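Local coordinates for protein anti-sigma-E factor ChrR (Rhodobacter sphaeroides, PDB 2Z2S) that inhibits the extracytoplasmic function sigma factor sigma-E through a zinc-binding N-terminal domain and carries a cupin-like C-terminal domain needed to respond to singlet oxygen, at residues Glu22-Ser33 with Ala90-Val98. Residues are numbered along the deposited sequence; the frame is centred on the assembly and turned at random.
Sequences EAFSLVVATHLS and APAPLADYV. With ZN (zinc ion), chain I.
The ring of Tyr-97 takes Leu-26 over one face and has Glu-22 OE1 and Pro-93 O at its edge, in plane. Leu-26 CD2 sits 3.9 Å from the centroid of the Tyr-97 ring, 9° off the normal, a CH-pi contact. Glu-22 OE1 accepts a hydrogen bond from Tyr-97 OH at 2.8 Å. It uses its anti lone pair, and the carboxylate is turned 74° from the ring. The Glu-22 side chain is extended, with CG anti to the backbone N (chi1 -172°), which carries the carboxylate out to the phenol. Its other oxygen, OE2, is bonded to Gly-122 N and to the backbone of the chain of another protein in the assembly. A phenylalanine in place of Tyr-97 could keep the ring under Leu-26 but would probably leave Glu-22 OE1 without this donor.

The other methyl of Leu-26, CD1, packs on Pro-93 CG at 3.7 Å. Pro-93 CD lies 3.4 Å from Thr-30 OG1, and Leu-94 CB also approaches that oxygen. Thr-30 OG1 turns back to its own helix and donates to Leu-26 O at 2.9 Å. That carbonyl also accepts from Thr-30 N, on the opposite face of its plane. Ala-92 comes close to Thr-30.

The contact joins helix 22-32 of the anti-sigma domain to segment 90-98 of the C-terminal region required for the response to singlet oxygen. His-31 binds zinc with His-6, Cys-35 and Cys-38. Val-27 and Thr-30 pack on strands 147-151 and 187-193, while Val-28 and Ala-29 meet helix 9-17.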
ATOM      1  N   GLU B  22       3.023  -4.930 -10.629  1.00 32.51           N
ATOM      2  CA  GLU B  22       2.669  -5.966  -9.664  1.00 32.47           C
ATOM      3  C   GLU B  22       3.819  -6.629  -8.918  1.00 31.78           C
ATOM      4  O   GLU B  22       3.753  -6.842  -7.706  1.00 31.27           O
ATOM      5  CB  GLU B  22       1.823  -7.040 -10.333  1.00 31.65           C
ATOM      6  CG  GLU B  22       1.268  -8.021  -9.331  1.00 35.17           C
ATOM      7  CD  GLU B  22       0.280  -8.993  -9.938  1.00 36.82           C
ATOM      8  OE1 GLU B  22      -0.172  -9.904  -9.213  1.00 39.06           O
ATOM      9  OE2 GLU B  22      -0.048  -8.847 -11.132  1.00 36.64           O
ATOM     10  N   ALA B  23       4.874  -6.966  -9.642  1.00 32.33           N
ATOM     11  CA  ALA B  23       6.024  -7.599  -9.014  1.00 32.42           C
ATOM     12  C   ALA B  23       6.583  -6.698  -7.894  1.00 31.33           C
ATOM     13  O   ALA B  23       6.576  -7.065  -6.712  1.00 29.56           O
ATOM     14  CB  ALA B  23       7.109  -7.891 -10.081  1.00 31.01           C
ATOM     15  N   PHE B  24       7.064  -5.519  -8.271  1.00 30.43           N
ATOM     16  CA  PHE B  24       7.613  -4.595  -7.294  1.00 31.31           C
ATOM     17  C   PHE B  24       6.613  -4.310  -6.167  1.00 29.19           C
ATOM     18  O   PHE B  24       6.993  -4.264  -5.005  1.00 29.33           O
ATOM     19  CB  PHE B  24       8.064  -3.295  -7.983  1.00 34.54           C
ATOM     20  CG  PHE B  24       9.220  -3.489  -8.933  1.00 37.38           C
ATOM     21  CD1 PHE B  24      10.343  -4.195  -8.536  1.00 39.17           C
ATOM     22  CD2 PHE B  24       9.189  -2.964 -10.214  1.00 39.25           C
ATOM     23  CE1 PHE B  24      11.411  -4.379  -9.392  1.00 38.57           C
ATOM     24  CE2 PHE B  24      10.263  -3.147 -11.077  1.00 39.36           C
ATOM     25  CZ  PHE B  24      11.372  -3.854 -10.659  1.00 38.91           C
ATOM     26  N   SER B  25       5.341  -4.131  -6.506  1.00 27.02           N
ATOM     27  CA  SER B  25       4.315  -3.897  -5.493  1.00 25.79           C
ATOM     28  C   SER B  25       4.293  -5.058  -4.517  1.00 25.65           C
ATOM     29  O   SER B  25       4.003  -4.891  -3.343  1.00 27.41           O
ATOM     30  CB  SER B  25       2.939  -3.789  -6.136  1.00 25.75           C
ATOM     31  OG  SER B  25       2.899  -2.722  -7.064  1.00 28.77           O
ATOM     32  N   LEU B  26       4.586  -6.250  -5.007  1.00 25.32           N
ATOM     33  CA  LEU B  26       4.597  -7.412  -4.139  1.00 24.04           C
ATOM     34  C   LEU B  26       5.726  -7.338  -3.097  1.00 22.23           C
ATOM     35  O   LEU B  26       5.538  -7.627  -1.924  1.00 20.25           O
ATOM     36  CB  LEU B  26       4.734  -8.678  -4.988  1.00 24.52           C
ATOM     37  CG  LEU B  26       4.681 -10.019  -4.247  1.00 26.61           C
ATOM     38  CD1 LEU B  26       3.533 -10.003  -3.241  1.00 25.64           C
ATOM     39  CD2 LEU B  26       4.508 -11.182  -5.266  1.00 25.96           C
ATOM     40  N   VAL B  27       6.908  -6.942  -3.522  1.00 20.66           N
ATOM     41  CA  VAL B  27       8.005  -6.875  -2.585  1.00 21.75           C
ATOM     42  C   VAL B  27       7.841  -5.718  -1.626  1.00 20.70           C
ATOM     43  O   VAL B  27       8.010  -5.872  -0.415  1.00 18.63           O
ATOM     44  CB  VAL B  27       9.332  -6.728  -3.320  1.00 23.01           C
ATOM     45  CG1 VAL B  27      10.445  -6.509  -2.340  1.00 22.80           C
ATOM     46  CG2 VAL B  27       9.598  -7.977  -4.131  1.00 27.09           C
ATOM     47  N   VAL B  28       7.515  -4.555  -2.169  1.00 21.04           N
ATOM     48  CA  VAL B  28       7.346  -3.377  -1.341  1.00 22.66           C
ATOM     49  C   VAL B  28       6.300  -3.600  -0.254  1.00 23.63           C
ATOM     50  O   VAL B  28       6.521  -3.274   0.914  1.00 23.40           O
ATOM     51  CB  VAL B  28       6.941  -2.178  -2.178  1.00 21.17           C
ATOM     52  CG1 VAL B  28       6.647  -0.998  -1.283  1.00 22.43           C
ATOM     53  CG2 VAL B  28       8.055  -1.835  -3.121  1.00 23.61           C
ATOM     54  N   ALA B  29       5.164  -4.170  -0.636  1.00 23.16           N
ATOM     55  CA  ALA B  29       4.105  -4.427   0.331  1.00 23.43           C
ATOM     56  C   ALA B  29       4.424  -5.548   1.324  1.00 23.42           C
ATOM     57  O   ALA B  29       3.868  -5.569   2.413  1.00 24.55           O
ATOM     58  CB  ALA B  29       2.790  -4.721  -0.390  1.00 22.57           C
ATOM     59  N   THR B  30       5.303  -6.483   0.976  1.00 23.39           N
ATOM     60  CA  THR B  30       5.609  -7.536   1.931  1.00 23.30           C
ATOM     61  C   THR B  30       6.503  -6.919   2.973  1.00 23.80           C
ATOM     62  O   THR B  30       6.462  -7.275   4.152  1.00 22.73           O
ATOM     63  CB  THR B  30       6.318  -8.745   1.301  1.00 23.67           C
ATOM     64  OG1 THR B  30       5.452  -9.367   0.343  1.00 22.81           O
ATOM     65  CG2 THR B  30       6.622  -9.783   2.383  1.00 23.11           C
ATOM     66  N   HIS B  31       7.316  -5.972   2.541  1.00 25.52           N
ATOM     67  CA  HIS B  31       8.173  -5.308   3.496  1.00 26.83           C
ATOM     68  C   HIS B  31       7.240  -4.527   4.404  1.00 27.35           C
ATOM     69  O   HIS B  31       7.319  -4.650   5.620  1.00 28.86           O
ATOM     70  CB  HIS B  31       9.139  -4.352   2.803  1.00 26.41           C
ATOM     71  CG  HIS B  31      10.046  -3.641   3.751  1.00 28.07           C
ATOM     72  ND1 HIS B  31      10.955  -4.303   4.549  1.00 29.26           N
ATOM     73  CD2 HIS B  31      10.176  -2.324   4.045  1.00 28.64           C
ATOM     74  CE1 HIS B  31      11.607  -3.426   5.293  1.00 28.48           C
ATOM     75  NE2 HIS B  31      11.152  -2.218   5.005  1.00 28.93           N
ATOM     76  N   LEU B  32       6.332  -3.753   3.807  1.00 27.26           N
ATOM     77  CA  LEU B  32       5.395  -2.940   4.576  1.00 28.03           C
ATOM     78  C   LEU B  32       4.658  -3.722   5.644  1.00 30.08           C
ATOM     79  O   LEU B  32       4.362  -3.191   6.716  1.00 33.25           O
ATOM     80  CB  LEU B  32       4.367  -2.239   3.672  1.00 24.82           C
ATOM     81  CG  LEU B  32       4.815  -1.109   2.728  1.00 24.17           C
ATOM     82  CD1 LEU B  32       3.597  -0.389   2.207  1.00 22.37           C
ATOM     83  CD2 LEU B  32       5.723  -0.126   3.437  1.00 21.69           C
ATOM     84  N   SER B  33       4.354  -4.984   5.392  1.00 29.73           N
ATOM     85  CA  SER B  33       3.652  -5.712   6.433  1.00 29.85           C
ATOM     86  C   SER B  33       4.603  -6.343   7.437  1.00 27.49           C
ATOM     87  O   SER B  33       4.158  -7.024   8.355  1.00 27.69           O
ATOM     88  CB  SER B  33       2.782  -6.795   5.836  1.00 30.75           C
ATOM     89  OG  SER B  33       3.593  -7.914   5.611  1.00 34.17           O
ATOM     90  N   ALA B  90       5.864 -15.592   5.633  1.00 55.27           N
ATOM     91  CA  ALA B  90       5.230 -15.316   4.335  1.00 53.58           C
ATOM     92  C   ALA B  90       3.851 -14.784   4.716  1.00 53.16           C
ATOM     93  O   ALA B  90       2.870 -15.536   4.704  1.00 53.50           O
ATOM     94  CB  ALA B  90       5.094 -16.595   3.550  1.00 53.20           C
ATOM     95  N   PRO B  91       3.753 -13.474   5.028  1.00 52.16           N
ATOM     96  CA  PRO B  91       2.449 -12.935   5.430  1.00 51.86           C
ATOM     97  C   PRO B  91       1.658 -11.787   4.759  1.00 50.86           C
ATOM     98  O   PRO B  91       0.442 -11.915   4.594  1.00 50.88           O
ATOM     99  CB  PRO B  91       2.706 -12.606   6.882  1.00 52.42           C
ATOM    100  CG  PRO B  91       4.125 -11.960   6.780  1.00 52.31           C
ATOM    101  CD  PRO B  91       4.839 -12.681   5.635  1.00 52.54           C
ATOM    102  N   ALA B  92       2.301 -10.683   4.382  1.00 49.83           N
ATOM    103  CA  ALA B  92       1.533  -9.560   3.832  1.00 48.83           C
ATOM    104  C   ALA B  92       0.572  -9.984   2.720  1.00 47.35           C
ATOM    105  O   ALA B  92      -0.636 -10.086   2.938  1.00 48.26           O
ATOM    106  CB  ALA B  92       2.472  -8.424   3.384  1.00 47.77           C
ATOM    107  N   PRO B  93       1.075 -10.151   1.502  1.00 46.28           N
ATOM    108  CA  PRO B  93       0.224 -10.575   0.406  1.00 45.59           C
ATOM    109  C   PRO B  93       0.947 -11.808  -0.127  1.00 44.42           C
ATOM    110  O   PRO B  93       0.329 -12.759  -0.571  1.00 45.38           O
ATOM    111  CB  PRO B  93       0.269  -9.375  -0.533  1.00 45.51           C
ATOM    112  CG  PRO B  93       1.600  -8.851  -0.365  1.00 46.03           C
ATOM    113  CD  PRO B  93       2.141  -9.289   0.973  1.00 46.40           C
ATOM    114  N   LEU B  94       2.272 -11.776  -0.062  1.00 42.88           N
ATOM    115  CA  LEU B  94       3.116 -12.885  -0.491  1.00 43.02           C
ATOM    116  C   LEU B  94       2.413 -14.226  -0.269  1.00 43.69           C
ATOM    117  O   LEU B  94       2.502 -15.131  -1.095  1.00 42.73           O
ATOM    118  CB  LEU B  94       4.436 -12.832   0.295  1.00 41.27           C
ATOM    119  CG  LEU B  94       5.656 -13.688  -0.055  1.00 38.27           C
ATOM    120  CD1 LEU B  94       5.810 -14.780   0.963  1.00 37.92           C
ATOM    121  CD2 LEU B  94       5.519 -14.237  -1.458  1.00 36.78           C
ATOM    122  N   ALA B  95       1.692 -14.327   0.843  1.00 45.46           N
ATOM    123  CA  ALA B  95       0.962 -15.536   1.203  1.00 47.40           C
ATOM    124  C   ALA B  95      -0.065 -15.933   0.137  1.00 48.86           C
ATOM    125  O   ALA B  95      -0.437 -17.097   0.023  1.00 48.65           O
ATOM    126  CB  ALA B  95       0.278 -15.344   2.566  1.00 45.46           C
ATOM    127  N   ASP B  96      -0.521 -14.972  -0.651  1.00 50.88           N
ATOM    128  CA  ASP B  96      -1.493 -15.271  -1.679  1.00 52.92           C
ATOM    129  C   ASP B  96      -0.803 -15.927  -2.861  1.00 54.26           C
ATOM    130  O   ASP B  96      -1.430 -16.662  -3.608  1.00 54.87           O
ATOM    131  CB  ASP B  96      -2.188 -13.991  -2.159  1.00 54.27           C
ATOM    132  CG  ASP B  96      -2.644 -13.096  -1.007  1.00 56.63           C
ATOM    133  OD1 ASP B  96      -2.960 -13.633   0.082  1.00 57.04           O
ATOM    134  OD2 ASP B  96      -2.702 -11.857  -1.197  1.00 56.92           O
ATOM    135  N   TYR B  97       0.486 -15.677  -3.042  1.00 55.67           N
ATOM    136  CA  TYR B  97       1.198 -16.234  -4.186  1.00 55.90           C
ATOM    137  C   TYR B  97       1.845 -17.555  -3.780  1.00 57.28           C
ATOM    138  O   TYR B  97       2.442 -18.255  -4.647  1.00 57.33           O
ATOM    139  CB  TYR B  97       2.267 -15.243  -4.650  1.00 53.50           C
ATOM    140  CG  TYR B  97       1.648 -13.952  -5.135  1.00 50.51           C
ATOM    141  CD1 TYR B  97       0.955 -13.116  -4.263  1.00 50.01           C
ATOM    142  CD2 TYR B  97       1.700 -13.594  -6.478  1.00 49.96           C
ATOM    143  CE1 TYR B  97       0.327 -11.956  -4.723  1.00 47.44           C
ATOM    144  CE2 TYR B  97       1.072 -12.436  -6.947  1.00 47.34           C
ATOM    145  CZ  TYR B  97       0.390 -11.626  -6.063  1.00 46.26           C
ATOM    146  OH  TYR B  97      -0.239 -10.492  -6.512  1.00 43.41           O
ATOM    147  N   VAL B  98       1.769 -17.935  -2.511  1.00 58.67           N
ATOM    148  CA  VAL B  98       2.375 -19.182  -2.108  1.00 60.41           C
ATOM    149  C   VAL B  98       1.360 -19.978  -1.152  1.00 62.46           C
ATOM    150  O   VAL B  98       0.867 -19.396  -0.300  1.00 64.23           O
ATOM    151  CB  VAL B  98       3.653 -19.043  -1.279  1.00 59.77           C
ATOM    152  CG1 VAL B  98       4.033 -20.473  -0.777  1.00 60.72           C
ATOM    153  CG2 VAL B  98       4.733 -18.597  -2.294  1.00 58.86           C
TER
HETATM  154 ZN    ZN I 204      11.104  -0.770   6.378  1.00 49.79          ZN